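Local coordinates for protein ectonucleoside triphosphate diphosphohydrolase 4 (Homo sapiens, PDB 6WG5) that belongs to the GDA1/CD39 family, whose members are built on the two-lobed, actin-like fold, at residues L24-D29 against Y473-Q478; V46-S51 against L127-T132; V57-R62 against R74-K79; P90-F95 against A133-L138. All coordinates share one frame; numbering follows the deposited sequence.

Contact 1: L24-D29 against Y473-Q478; sequences LARVTD and YDKEVQ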
loop_
_atom_site.group_PDB
_atom_site.type_symbol
_atom_site.label_atom_id
_atom_site.label_comp_id
_atom_site.label_asym_id
_atom_site.label_seq_id
_atom_site.Cartn_x
_atom_site.Cartn_y
_atom_site.Cartn_z
ATOM N N LEU A 24 -0.446 -17.950 14.810
ATOM C CA LEU A 24 -1.223 -18.134 16.030
ATOM C C LEU A 24 -0.814 -17.144 17.113
ATOM O O LEU A 24 -1.657 -16.716 17.910
ATOM C CB LEU A 24 -1.060 -19.571 16.526
ATOM C CG LEU A 24 -1.946 -20.051 17.676
ATOM C CD1 LEU A 24 -3.418 -19.800 17.395
ATOM C CD2 LEU A 24 -1.697 -21.531 17.913
ATOM N N ALA A 25 0.464 -16.762 17.156
ATOM C CA ALA A 25 0.935 -15.847 18.192
ATOM C C ALA A 25 0.325 -14.461 18.025
ATOM O O ALA A 25 -0.147 -13.859 18.996
ATOM C CB ALA A 25 2.461 -15.767 18.167
ATOM N N ARG A 26 0.325 -13.933 16.799
ATOM C CA ARG A 26 -0.166 -12.577 16.587
ATOM C C ARG A 26 -1.657 -12.460 16.876
ATOM O O ARG A 26 -2.121 -11.397 17.302
ATOM C CB ARG A 26 0.129 -12.128 15.157
ATOM C CG ARG A 26 -0.290 -10.692 14.881
ATOM C CD ARG A 26 0.511 -10.075 13.744
ATOM N NE ARG A 26 0.244 -8.643 13.616
ATOM C CZ ARG A 26 1.012 -7.676 14.113
ATOM N NH1 ARG A 26 0.668 -6.407 13.938
ATOM N NH2 ARG A 26 2.125 -7.963 14.778
ATOM N N VAL A 27 -2.419 -13.532 16.662
ATOM C CA VAL A 27 -3.863 -13.470 16.851
ATOM C C VAL A 27 -4.228 -13.557 18.329
ATOM O O VAL A 27 -5.182 -12.913 18.778
ATOM C CB VAL A 27 -4.545 -14.584 16.035
ATOM C CG1 VAL A 27 -6.038 -14.657 16.354
ATOM C CG2 VAL A 27 -4.329 -14.354 14.548
ATOM N N THR A 28 -3.491 -14.353 19.104
ATOM C CA THR A 28 -3.864 -14.626 20.487
ATOM C C THR A 28 -3.091 -13.797 21.505
ATOM O O THR A 28 -3.581 -13.615 22.625
ATOM C CB THR A 28 -3.665 -16.113 20.806
ATOM O OG1 THR A 28 -2.275 -16.447 20.694
ATOM C CG2 THR A 28 -4.477 -16.976 19.848
ATOM N N ASP A 29 -1.905 -13.297 21.157
ATOM C CA ASP A 29 -1.135 -12.442 22.062
ATOM C C ASP A 29 -1.657 -11.014 21.930
ATOM O O ASP A 29 -1.086 -10.159 21.249
ATOM C CB ASP A 29 0.355 -12.533 21.763
ATOM C CG ASP A 29 0.963 -13.847 22.223
ATOM O OD1 ASP A 29 0.500 -14.389 23.250
ATOM O OD2 ASP A 29 1.901 -14.337 21.561
ATOM N N TYR A 473 -2.270 -11.760 8.971
ATOM C CA TYR A 473 -2.413 -12.245 10.343
ATOM C C TYR A 473 -3.589 -11.557 11.030
ATOM O O TYR A 473 -3.518 -11.162 12.197
ATOM C CB TYR A 473 -1.110 -12.054 11.126
ATOM C CG TYR A 473 0.046 -12.879 10.592
ATOM C CD1 TYR A 473 -0.176 -14.087 9.940
ATOM C CD2 TYR A 473 1.358 -12.449 10.734
ATOM C CE1 TYR A 473 0.871 -14.842 9.450
ATOM C CE2 TYR A 473 2.414 -13.201 10.244
ATOM C CZ TYR A 473 2.163 -14.396 9.603
ATOM O OH TYR A 473 3.202 -15.154 9.111
ATOM N N ASP A 474 -4.682 -11.407 10.281
ATOM C CA ASP A 474 -5.948 -10.891 10.799
ATOM C C ASP A 474 -5.823 -9.453 11.291
ATOM O O ASP A 474 -6.552 -9.029 12.190
ATOM C CB ASP A 474 -6.496 -11.791 11.911
ATOM C CG ASP A 474 -6.898 -13.165 11.402
ATOM O OD1 ASP A 474 -7.947 -13.264 10.732
ATOM O OD2 ASP A 474 -6.165 -14.142 11.671
ATOM N N LYS A 475 -4.911 -8.684 10.697
ATOM C CA LYS A 475 -4.752 -7.275 11.026
ATOM C C LYS A 475 -4.417 -6.494 9.765
ATOM O O LYS A 475 -3.684 -6.982 8.899
ATOM C CB LYS A 475 -3.655 -7.060 12.078
ATOM C CG LYS A 475 -3.974 -7.660 13.438
ATOM C CD LYS A 475 -2.915 -7.303 14.469
ATOM C CE LYS A 475 -3.159 -8.018 15.790
ATOM N NZ LYS A 475 -2.072 -7.762 16.776
ATOM N N GLU A 476 -4.962 -5.285 9.668
ATOM C CA GLU A 476 -4.662 -4.407 8.546
ATOM C C GLU A 476 -3.163 -4.127 8.478
ATOM O O GLU A 476 -2.453 -4.172 9.486
ATOM C CB GLU A 476 -5.447 -3.099 8.686
ATOM C CG GLU A 476 -5.123 -2.025 7.655
ATOM C CD GLU A 476 -5.814 -0.706 7.953
ATOM O OE1 GLU A 476 -6.377 -0.564 9.061
ATOM O OE2 GLU A 476 -5.788 0.191 7.083
ATOM N N VAL A 477 -2.682 -3.842 7.272
ATOM C CA VAL A 477 -1.289 -3.453 7.077
ATOM C C VAL A 477 -1.142 -1.983 7.446
ATOM O O VAL A 477 -1.772 -1.113 6.837
ATOM C CB VAL A 477 -0.836 -3.708 5.633
ATOM C CG1 VAL A 477 0.600 -3.225 5.427
ATOM C CG2 VAL A 477 -0.954 -5.185 5.293
ATOM N N GLN A 478 -0.307 -1.704 8.442
ATOM C CA GLN A 478 -0.057 -0.345 8.904
ATOM C C GLN A 478 1.250 0.140 8.290
ATOM O O GLN A 478 2.331 -0.279 8.716
ATOM C CB GLN A 478 0.023 -0.289 10.430
ATOM C CG GLN A 478 -1.004 -1.133 11.169
ATOM C CD GLN A 478 -2.419 -0.616 11.007
ATOM O OE1 GLN A 478 -2.662 0.349 10.282
ATOM N NE2 GLN A 478 -3.362 -1.256 11.688
#
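R26 and V27 of helix 18-28 make a surface contact, van der Waals in character, with Y473, D474 and K475. These three belong to the loop joining strand 466-468 to helix 479-487 in the actin-like fold, so a helix near the N-terminal end of the model meets a connection from far along the chain. R26 leaves the helix with its CG opposite the backbone N (chi1 -177°) and stays extended as far as NE; it passes Y473 at about a right angle, its CD 3.7 Å from Y473 CB. The Y473 side chain also touches R22 and Y23 of the same helix. K475, extended beyond CG, brings its CD to 3.5 Å from R26 NE and places its ammonium over one face of the guanidinium, toward the rim. K475 NZ is thus 4.0 Å from R26 NE, and this closeness of like charges might somewhat disfavour protonation of the lysine. Beside it V27 CG2, lying next to its own backbone N, touches the carboxylate oxygen D474 OD2 at 3.4 Å.

Contact 2: V46-S51 against L127-T132; sequences VDCGSS and LYILCT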
loop_
_atom_site.group_PDB
_atom_site.type_symbol
_atom_site.label_atom_id
_atom_site.label_comp_id
_atom_site.label_asym_id
_atom_site.label_seq_id
_atom_site.Cartn_x
_atom_site.Cartn_y
_atom_site.Cartn_z
ATOM N N VAL A 46 1.278 9.716 13.633
ATOM C CA VAL A 46 0.028 10.292 13.148
ATOM C C VAL A 46 0.030 10.204 11.628
ATOM O O VAL A 46 0.926 10.745 10.967
ATOM C CB VAL A 46 -0.152 11.744 13.619
ATOM C CG1 VAL A 46 -1.363 12.387 12.947
ATOM C CG2 VAL A 46 -0.308 11.794 15.127
ATOM N N ASP A 47 -0.973 9.525 11.078
ATOM C CA ASP A 47 -1.193 9.479 9.636
ATOM C C ASP A 47 -2.149 10.606 9.263
ATOM O O ASP A 47 -3.344 10.540 9.569
ATOM C CB ASP A 47 -1.750 8.119 9.223
ATOM C CG ASP A 47 -2.294 8.113 7.805
ATOM O OD1 ASP A 47 -1.891 8.976 6.996
ATOM O OD2 ASP A 47 -3.131 7.235 7.497
ATOM N N CYS A 48 -1.626 11.640 8.604
ATOM C CA CYS A 48 -2.423 12.794 8.184
ATOM C C CYS A 48 -2.801 12.606 6.718
ATOM O O CYS A 48 -2.093 13.047 5.812
ATOM C CB CYS A 48 -1.659 14.093 8.406
ATOM S SG CYS A 48 -1.609 14.638 10.128
ATOM N N GLY A 49 -3.939 11.948 6.487
ATOM C CA GLY A 49 -4.426 11.713 5.146
ATOM C C GLY A 49 -5.340 12.824 4.658
ATOM O O GLY A 49 -5.553 13.838 5.322
ATOM N N SER A 50 -5.888 12.614 3.460
ATOM C CA SER A 50 -6.789 13.601 2.874
ATOM C C SER A 50 -8.131 13.614 3.597
ATOM O O SER A 50 -8.620 14.675 4.000
ATOM C CB SER A 50 -6.988 13.313 1.385
ATOM O OG SER A 50 -5.759 13.361 0.684
ATOM N N SER A 51 -8.739 12.440 3.773
ATOM C CA SER A 51 -10.062 12.355 4.378
ATOM C C SER A 51 -10.043 12.565 5.887
ATOM O O SER A 51 -11.098 12.834 6.469
ATOM C CB SER A 51 -10.693 10.997 4.061
ATOM O OG SER A 51 -9.831 9.934 4.431
ATOM N N LEU A 127 7.187 11.419 18.878
ATOM C CA LEU A 127 5.958 11.675 18.139
ATOM C C LEU A 127 6.318 12.000 16.697
ATOM O O LEU A 127 7.139 12.887 16.446
ATOM C CB LEU A 127 5.166 12.827 18.766
ATOM C CG LEU A 127 4.001 13.406 17.956
ATOM C CD1 LEU A 127 2.882 12.390 17.783
ATOM C CD2 LEU A 127 3.483 14.673 18.617
ATOM N N TYR A 128 5.711 11.280 15.757
ATOM C CA TYR A 128 5.919 11.507 14.334
ATOM C C TYR A 128 4.581 11.820 13.679
ATOM O O TYR A 128 3.615 11.067 13.839
ATOM C CB TYR A 128 6.567 10.290 13.666
ATOM C CG TYR A 128 7.931 9.947 14.221
ATOM C CD1 TYR A 128 9.047 10.702 13.884
ATOM C CD2 TYR A 128 8.105 8.867 15.078
ATOM C CE1 TYR A 128 10.298 10.396 14.388
ATOM C CE2 TYR A 128 9.353 8.552 15.587
ATOM C CZ TYR A 128 10.447 9.320 15.238
ATOM O OH TYR A 128 11.694 9.017 15.738
ATOM N N ILE A 129 4.527 12.935 12.956
ATOM C CA ILE A 129 3.338 13.350 12.219
ATOM C C ILE A 129 3.712 13.359 10.744
ATOM O O ILE A 129 4.477 14.222 10.295
ATOM C CB ILE A 129 2.826 14.723 12.674
ATOM C CG1 ILE A 129 2.452 14.674 14.160
ATOM C CG2 ILE A 129 1.628 15.152 11.827
ATOM C CD1 ILE A 129 2.017 16.004 14.740
ATOM N N LEU A 130 3.172 12.404 9.992
ATOM C CA LEU A 130 3.526 12.204 8.592
ATOM C C LEU A 130 2.274 12.365 7.741
ATOM O O LEU A 130 1.297 11.629 7.922
ATOM C CB LEU A 130 4.153 10.823 8.392
ATOM C CG LEU A 130 5.264 10.486 9.390
ATOM C CD1 LEU A 130 5.733 9.053 9.204
ATOM C CD2 LEU A 130 6.430 11.456 9.254
ATOM N N CYS A 131 2.307 13.322 6.818
ATOM C CA CYS A 131 1.161 13.668 5.990
ATOM C C CYS A 131 1.356 13.130 4.580
ATOM O O CYS A 131 2.478 13.109 4.066
ATOM C CB CYS A 131 0.963 15.185 5.948
ATOM S SG CYS A 131 1.228 16.003 7.539
ATOM N N THR A 132 0.256 12.708 3.955
ATOM C CA THR A 132 0.327 12.056 2.653
ATOM C C THR A 132 -0.246 12.938 1.546
ATOM O O THR A 132 0.266 14.035 1.299
ATOM C CB THR A 132 -0.395 10.705 2.703
ATOM O OG1 THR A 132 -1.728 10.888 3.196
ATOM C CG2 THR A 132 0.353 9.735 3.606
HETATM O O HOH W 1 -2.463 7.730 3.926
#
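C48 lies beside C131 in a buried pair of parallel strands, 46-48 and 127-131. Its CB is 3.6 Å from C131 SG and almost as near to C131 CA. With chi1 at -77° the sulfur swings beside the backbone N, back along the strand, and C48 SG ends 3.7 Å from the I129 CG2 methyl, with C131 SG only slightly farther off; the two cysteines pack side by side and form no disulfide. On the same face V46 runs side by side with I129, V46 CB lying 4.0 Å from I129 CG1.

The backbone keeps these pairs in register. V46 and C48 use both their N-H and C=O groups: V46 N gives to Y128 O (2.7 Å), V46 O receives L130 N (3.0 Å), C48 N gives to L130 O in a nearly straight bond (179°), and C48 O receives T132 N (3.0 Å). Strand 40-48, paired antiparallel with 53-61 on one flank and parallel with 127-131 on the other, is a central strand of the ribonuclease H-like sheet characteristic of the actin-like superfamily. Past C48 the chain enters a glycine- and serine-rich turn, consistent with the first conserved glycine-serine turn of GDA1/CD39 proteins.

D47 and L130 project from the other face. The D47 carboxylate commits OD2 to a salt bridge with R54, while D47 OD1 faces the T132 CG2 methyl and is joined to T132 OG1 through a water by weak bonds. T132 OG1 also sits 3.4 Å from G49 CA.

Contact 3: V57-R62 against R74-K79; sequences VYCWPR and RQMRDK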
loop_
_atom_site.group_PDB
_atom_site.type_symbol
_atom_site.label_atom_id
_atom_site.label_comp_id
_atom_site.label_asym_id
_atom_site.label_seq_id
_atom_site.Cartn_x
_atom_site.Cartn_y
_atom_site.Cartn_z
ATOM N N VAL A 57 -0.376 4.292 18.608
ATOM C CA VAL A 57 0.623 4.160 19.662
ATOM C C VAL A 57 1.252 2.781 19.537
ATOM O O VAL A 57 0.550 1.763 19.567
ATOM C CB VAL A 57 0.011 4.365 21.056
ATOM C CG1 VAL A 57 1.081 4.217 22.134
ATOM C CG2 VAL A 57 -0.651 5.730 21.152
ATOM N N TYR A 58 2.572 2.749 19.391
ATOM C CA TYR A 58 3.331 1.512 19.334
ATOM C C TYR A 58 4.213 1.399 20.568
ATOM O O TYR A 58 4.714 2.400 21.085
ATOM C CB TYR A 58 4.200 1.453 18.075
ATOM C CG TYR A 58 3.410 1.484 16.789
ATOM C CD1 TYR A 58 2.923 0.314 16.223
ATOM C CD2 TYR A 58 3.151 2.682 16.141
ATOM C CE1 TYR A 58 2.200 0.336 15.050
ATOM C CE2 TYR A 58 2.428 2.714 14.965
ATOM C CZ TYR A 58 1.955 1.538 14.426
ATOM O OH TYR A 58 1.235 1.561 13.254
ATOM N N CYS A 59 4.396 0.169 21.037
ATOM C CA CYS A 59 5.275 -0.105 22.160
ATOM C C CYS A 59 6.171 -1.287 21.822
ATOM O O CYS A 59 5.922 -2.033 20.872
ATOM C CB CYS A 59 4.481 -0.385 23.443
ATOM S SG CYS A 59 3.307 -1.752 23.320
ATOM N N TRP A 60 7.232 -1.443 22.612
ATOM C CA TRP A 60 8.172 -2.539 22.425
ATOM C C TRP A 60 8.930 -2.753 23.724
ATOM O O TRP A 60 9.103 -1.805 24.497
ATOM C CB TRP A 60 9.151 -2.245 21.278
ATOM C CG TRP A 60 9.872 -0.933 21.401
ATOM C CD1 TRP A 60 11.058 -0.704 22.038
ATOM C CD2 TRP A 60 9.457 0.328 20.863
ATOM N NE1 TRP A 60 11.405 0.622 21.930
ATOM C CE2 TRP A 60 10.439 1.277 21.214
ATOM C CE3 TRP A 60 8.350 0.747 20.117
ATOM C CZ2 TRP A 60 10.345 2.618 20.848
ATOM C CZ3 TRP A 60 8.260 2.079 19.754
ATOM C CH2 TRP A 60 9.250 2.998 20.119
ATOM N N PRO A 61 9.387 -3.969 23.995
ATOM C CA PRO A 61 10.213 -4.219 25.177
ATOM C C PRO A 61 11.665 -3.847 24.896
ATOM O O PRO A 61 12.031 -3.455 23.789
ATOM C CB PRO A 61 10.045 -5.720 25.402
ATOM C CG PRO A 61 9.860 -6.269 24.030
ATOM C CD PRO A 61 9.131 -5.209 23.238
ATOM N N ARG A 62 12.497 -3.979 25.925
ATOM C CA ARG A 62 13.910 -3.668 25.773
ATOM C C ARG A 62 14.535 -4.560 24.708
ATOM O O ARG A 62 14.177 -5.732 24.565
ATOM C CB ARG A 62 14.644 -3.845 27.103
ATOM C CG ARG A 62 16.110 -3.441 27.049
ATOM C CD ARG A 62 16.817 -3.692 28.370
ATOM N NE ARG A 62 16.139 -3.045 29.489
ATOM C CZ ARG A 62 16.167 -1.737 29.727
ATOM N NH1 ARG A 62 16.835 -0.923 28.918
ATOM N NH2 ARG A 62 15.518 -1.240 30.772
ATOM N N ARG A 74 5.050 -3.412 18.472
ATOM C CA ARG A 74 3.673 -3.872 18.380
ATOM C C ARG A 74 2.747 -2.703 18.671
ATOM O O ARG A 74 3.130 -1.728 19.321
ATOM C CB ARG A 74 3.378 -5.007 19.369
ATOM C CG ARG A 74 4.386 -6.139 19.361
ATOM C CD ARG A 74 4.237 -7.006 20.599
ATOM N NE ARG A 74 5.113 -8.174 20.558
ATOM C CZ ARG A 74 4.824 -9.306 19.923
ATOM N NH1 ARG A 74 3.678 -9.433 19.265
ATOM N NH2 ARG A 74 5.686 -10.313 19.943
ATOM N N GLN A 75 1.515 -2.805 18.183
ATOM C CA GLN A 75 0.496 -1.836 18.557
ATOM C C GLN A 75 0.201 -1.942 20.046
ATOM O O GLN A 75 0.055 -3.039 20.593
ATOM C CB GLN A 75 -0.789 -2.063 17.761
ATOM C CG GLN A 75 -0.750 -1.549 16.338
ATOM C CD GLN A 75 -2.136 -1.432 15.737
ATOM O OE1 GLN A 75 -2.816 -0.420 15.913
ATOM N NE2 GLN A 75 -2.566 -2.470 15.029
ATOM N N MET A 76 0.118 -0.792 20.710
ATOM C CA MET A 76 -0.256 -0.784 22.115
ATOM C C MET A 76 -1.671 -1.326 22.281
ATOM O O MET A 76 -2.530 -1.164 21.409
ATOM C CB MET A 76 -0.161 0.629 22.688
ATOM C CG MET A 76 -0.325 0.684 24.196
ATOM S SD MET A 76 -0.284 2.360 24.853
ATOM C CE MET A 76 -0.389 2.022 26.610
ATOM N N ARG A 77 -1.909 -1.978 23.417
ATOM C CA ARG A 77 -3.187 -2.615 23.714
ATOM C C ARG A 77 -3.758 -2.008 24.987
ATOM O O ARG A 77 -3.103 -2.028 26.035
ATOM C CB ARG A 77 -3.014 -4.128 23.868
ATOM C CG ARG A 77 -2.706 -4.847 22.565
ATOM C CD ARG A 77 -3.952 -4.976 21.710
ATOM N NE ARG A 77 -3.655 -5.434 20.356
ATOM C CZ ARG A 77 -4.579 -5.800 19.471
ATOM N NH1 ARG A 77 -5.865 -5.780 19.798
ATOM N NH2 ARG A 77 -4.217 -6.200 18.262
ATOM N N ASP A 78 -4.974 -1.474 24.897
ATOM C CA ASP A 78 -5.605 -0.841 26.045
ATOM C C ASP A 78 -6.134 -1.904 27.007
ATOM O O ASP A 78 -5.945 -3.108 26.814
ATOM C CB ASP A 78 -6.721 0.103 25.592
ATOM C CG ASP A 78 -7.862 -0.616 24.888
ATOM O OD1 ASP A 78 -7.895 -1.864 24.897
ATOM O OD2 ASP A 78 -8.737 0.076 24.328
ATOM N N LYS A 79 -6.811 -1.446 28.063
ATOM C CA LYS A 79 -7.350 -2.375 29.051
ATOM C C LYS A 79 -8.388 -3.305 28.438
ATOM O O LYS A 79 -8.560 -4.435 28.908
ATOM C CB LYS A 79 -7.950 -1.601 30.225
ATOM C CG LYS A 79 -9.010 -0.584 29.834
ATOM C CD LYS A 79 -9.533 0.160 31.054
ATOM C CE LYS A 79 -10.513 1.254 30.667
ATOM N NZ LYS A 79 -11.143 1.883 31.860
#
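V57 CG1 and M76 CG each stand anti to their own backbone N, and the two side chains lie side by side, pointing the same way. Because M76 stays extended beyond CG, its sulfur is carried out along the valine, with M76 SD 3.6 Å from V57 CG1. The other torsion that matters is that of C59: chi1 of 57° puts SG between the backbone N and the carbonyl carbon and turns it to the second segment, C59 SG coming 3.9 Å from M76 CA.

The short strand 74-75 adds itself antiparallel to strand 53-61 of the ribonuclease H-like sheet; the two follow each other in the chain and make a beta hairpin with a long connecting loop. C59 and R74 form a hydrogen-bonded pair, C59 N giving to R74 O and R74 N to C59 O, each at 2.9 Å. Y58 and Q75 are the non-hydrogen-bonded pair that follows, and just past the strand M76 N gives a nearly straight bond (172°) to V57 O at 2.8 Å.

R74 O lies at the edge of the Y58 ring, near its plane, while Y58 CE1 rests on Q75 CG at 3.7 Å. The tyrosine hydroxyl goes on to T480 of helix 479-487, whereas V57 and M76 reach A113 and H116 of helix 107-116, so the strand pair meets two different helices. Pairing here rests on main-chain polar groups, and the side chains meeting across it add chiefly apolar contact through carbon and sulfur.

Contact 4: P90-F95 against A133-L138; sequences PGISEF and AGMRIL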
loop_
_atom_site.group_PDB
_atom_site.type_symbol
_atom_site.label_atom_id
_atom_site.label_comp_id
_atom_site.label_asym_id
_atom_site.label_seq_id
_atom_site.Cartn_x
_atom_site.Cartn_y
_atom_site.Cartn_z
ATOM N N PRO A 90 -11.899 16.359 9.175
ATOM C CA PRO A 90 -11.813 15.902 7.783
ATOM C C PRO A 90 -10.402 15.823 7.201
ATOM O O PRO A 90 -10.263 15.507 6.018
ATOM C CB PRO A 90 -12.619 16.965 7.043
ATOM C CG PRO A 90 -12.319 18.220 7.802
ATOM C CD PRO A 90 -12.087 17.820 9.243
ATOM N N GLY A 91 -9.381 16.110 7.995
ATOM C CA GLY A 91 -8.010 16.094 7.531
ATOM C C GLY A 91 -7.329 17.436 7.734
ATOM O O GLY A 91 -7.954 18.452 8.029
ATOM N N ILE A 92 -6.011 17.409 7.565
ATOM C CA ILE A 92 -5.203 18.599 7.808
ATOM C C ILE A 92 -5.151 19.517 6.588
ATOM O O ILE A 92 -4.980 20.730 6.741
ATOM C CB ILE A 92 -3.785 18.192 8.258
ATOM C CG1 ILE A 92 -3.190 19.260 9.176
ATOM C CG2 ILE A 92 -2.861 17.965 7.055
ATOM C CD1 ILE A 92 -1.995 18.778 9.980
ATOM N N SER A 93 -5.299 18.963 5.382
ATOM C CA SER A 93 -5.194 19.764 4.168
ATOM C C SER A 93 -6.256 20.853 4.098
ATOM O O SER A 93 -6.066 21.839 3.377
ATOM C CB SER A 93 -5.300 18.858 2.938
ATOM O OG SER A 93 -6.544 18.183 2.906
ATOM N N GLU A 94 -7.365 20.703 4.824
ATOM C CA GLU A 94 -8.434 21.693 4.750
ATOM C C GLU A 94 -7.976 23.050 5.264
ATOM O O GLU A 94 -8.496 24.085 4.831
ATOM C CB GLU A 94 -9.650 21.212 5.542
ATOM C CG GLU A 94 -10.187 19.867 5.080
ATOM C CD GLU A 94 -10.641 19.880 3.634
ATOM O OE1 GLU A 94 -11.762 20.360 3.364
ATOM O OE2 GLU A 94 -9.872 19.416 2.766
ATOM N N PHE A 95 -7.006 23.073 6.180
ATOM C CA PHE A 95 -6.502 24.316 6.749
ATOM C C PHE A 95 -5.378 24.921 5.922
ATOM O O PHE A 95 -4.507 25.609 6.473
ATOM C CB PHE A 95 -6.035 24.087 8.187
ATOM C CG PHE A 95 -7.092 23.514 9.090
ATOM C CD1 PHE A 95 -6.743 22.986 10.315
ATOM C CD2 PHE A 95 -8.429 23.504 8.718
ATOM C CE1 PHE A 95 -7.696 22.459 11.151
ATOM C CE2 PHE A 95 -9.390 22.974 9.554
ATOM C CZ PHE A 95 -9.022 22.451 10.774
ATOM N N ALA A 133 -1.307 12.478 0.875
ATOM C CA ALA A 133 -1.742 13.123 -0.361
ATOM C C ALA A 133 -2.412 14.468 -0.105
ATOM O O ALA A 133 -2.330 15.368 -0.950
ATOM C CB ALA A 133 -2.692 12.201 -1.123
ATOM N N GLY A 134 -3.082 14.626 1.037
ATOM C CA GLY A 134 -3.776 15.874 1.304
ATOM C C GLY A 134 -2.849 17.075 1.288
ATOM O O GLY A 134 -3.201 18.137 0.770
ATOM N N MET A 135 -1.652 16.922 1.854
ATOM C CA MET A 135 -0.691 18.014 1.934
ATOM C C MET A 135 0.241 18.078 0.732
ATOM O O MET A 135 0.872 19.119 0.511
ATOM C CB MET A 135 0.149 17.876 3.207
ATOM C CG MET A 135 -0.623 18.139 4.488
ATOM S SD MET A 135 -0.654 19.884 4.936
ATOM C CE MET A 135 1.062 20.150 5.391
ATOM N N ARG A 136 0.340 16.999 -0.045
ATOM C CA ARG A 136 1.265 16.975 -1.173
ATOM C C ARG A 136 0.844 17.957 -2.260
ATOM O O ARG A 136 1.697 18.572 -2.911
ATOM C CB ARG A 136 1.353 15.560 -1.742
ATOM C CG ARG A 136 2.732 14.932 -1.659
ATOM C CD ARG A 136 2.672 13.476 -2.085
ATOM N NE ARG A 136 2.649 12.568 -0.941
ATOM C CZ ARG A 136 2.036 11.388 -0.925
ATOM N NH1 ARG A 136 1.365 10.958 -1.986
ATOM N NH2 ARG A 136 2.083 10.636 0.167
ATOM N N ILE A 137 -0.466 18.117 -2.474
ATOM C CA ILE A 137 -0.961 18.975 -3.547
ATOM C C ILE A 137 -1.183 20.413 -3.100
ATOM O O ILE A 137 -1.615 21.241 -3.913
ATOM C CB ILE A 137 -2.268 18.425 -4.160
ATOM C CG1 ILE A 137 -3.270 18.043 -3.066
ATOM C CG2 ILE A 137 -1.962 17.237 -5.069
ATOM C CD1 ILE A 137 -4.644 17.670 -3.592
ATOM N N LEU A 138 -0.904 20.741 -1.841
ATOM C CA LEU A 138 -0.942 22.131 -1.424
ATOM C C LEU A 138 0.287 22.869 -1.943
ATOM O O LEU A 138 1.322 22.257 -2.216
ATOM C CB LEU A 138 -0.995 22.238 0.097
ATOM C CG LEU A 138 -2.265 21.810 0.840
ATOM C CD1 LEU A 138 -2.228 22.354 2.264
ATOM C CD2 LEU A 138 -3.531 22.267 0.128
#
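G134, in the short helix 133-136 that directly follows strand 127-131, meets S93 of the loop after strand 85-88; their CA atoms are 5.0 Å apart. Both elements belong to the actin-like lobe built on the sheet that holds strand 127-131, and S50, in the turn after strand 40-48, is touched by A133 at the start of the same helix. Having no side chain on the flank turned to S93, the glycine lets the serine lie against bare helix backbone: S93 CB is 3.1 Å from G134 O, and S93 OG is 3.9 Å from G134 CA.

M135 comes next. Its chain bends at chi2 (-87°), which sets the sulfur beside the branch methyl of I92: M135 CG is 3.4 Å from I92 CG2 and M135 SD 3.6 Å from the same atom. Both side chains continue into the core on I146 of helix 140-157, where I92 also reaches L150.

L138, past the helix, rests both its methyls near S93 O, L138 CD1 lying 4.0 Å and L138 CD2 4.1 Å from that oxygen. On the loop side, a turn with F95 N bonded to I92 O (3.1 Å) presents I92 and S93 to the helix; S93 and E94 are in 3-10 conformation.

Carbon and sulfur meet where I92 packs on M135, while two carbonyl oxygens, S93 O and G134 O, face CH groups across the contact. The two segments are therefore held by complementary shape and apolar burial, not by directional polar bonds.

Contacts 2 and 3 belong to the same mixed sheet: strands 40-48 and 53-61 are neighbours in it, with 127-131 paired to the former and 74-75 to the latter, and the two contact centres are about 20 Å apart. Contact 4 lies about 10 Å from contact 2, centre to centre, and touches it, because helix 133-136 follows strand 127-131 directly and S50 reaches G134. Contact 1 touches contact 3 through Q478 packing on Y58, but lies about 31 Å from contact 4, centre to centre. Along the chain, contact 1 encloses the other three, contact 3 is nested within contact 2, and contacts 2 and 4 interleave. The late loop 473-478 thereby returns to the lobe begun by the N-terminal strands.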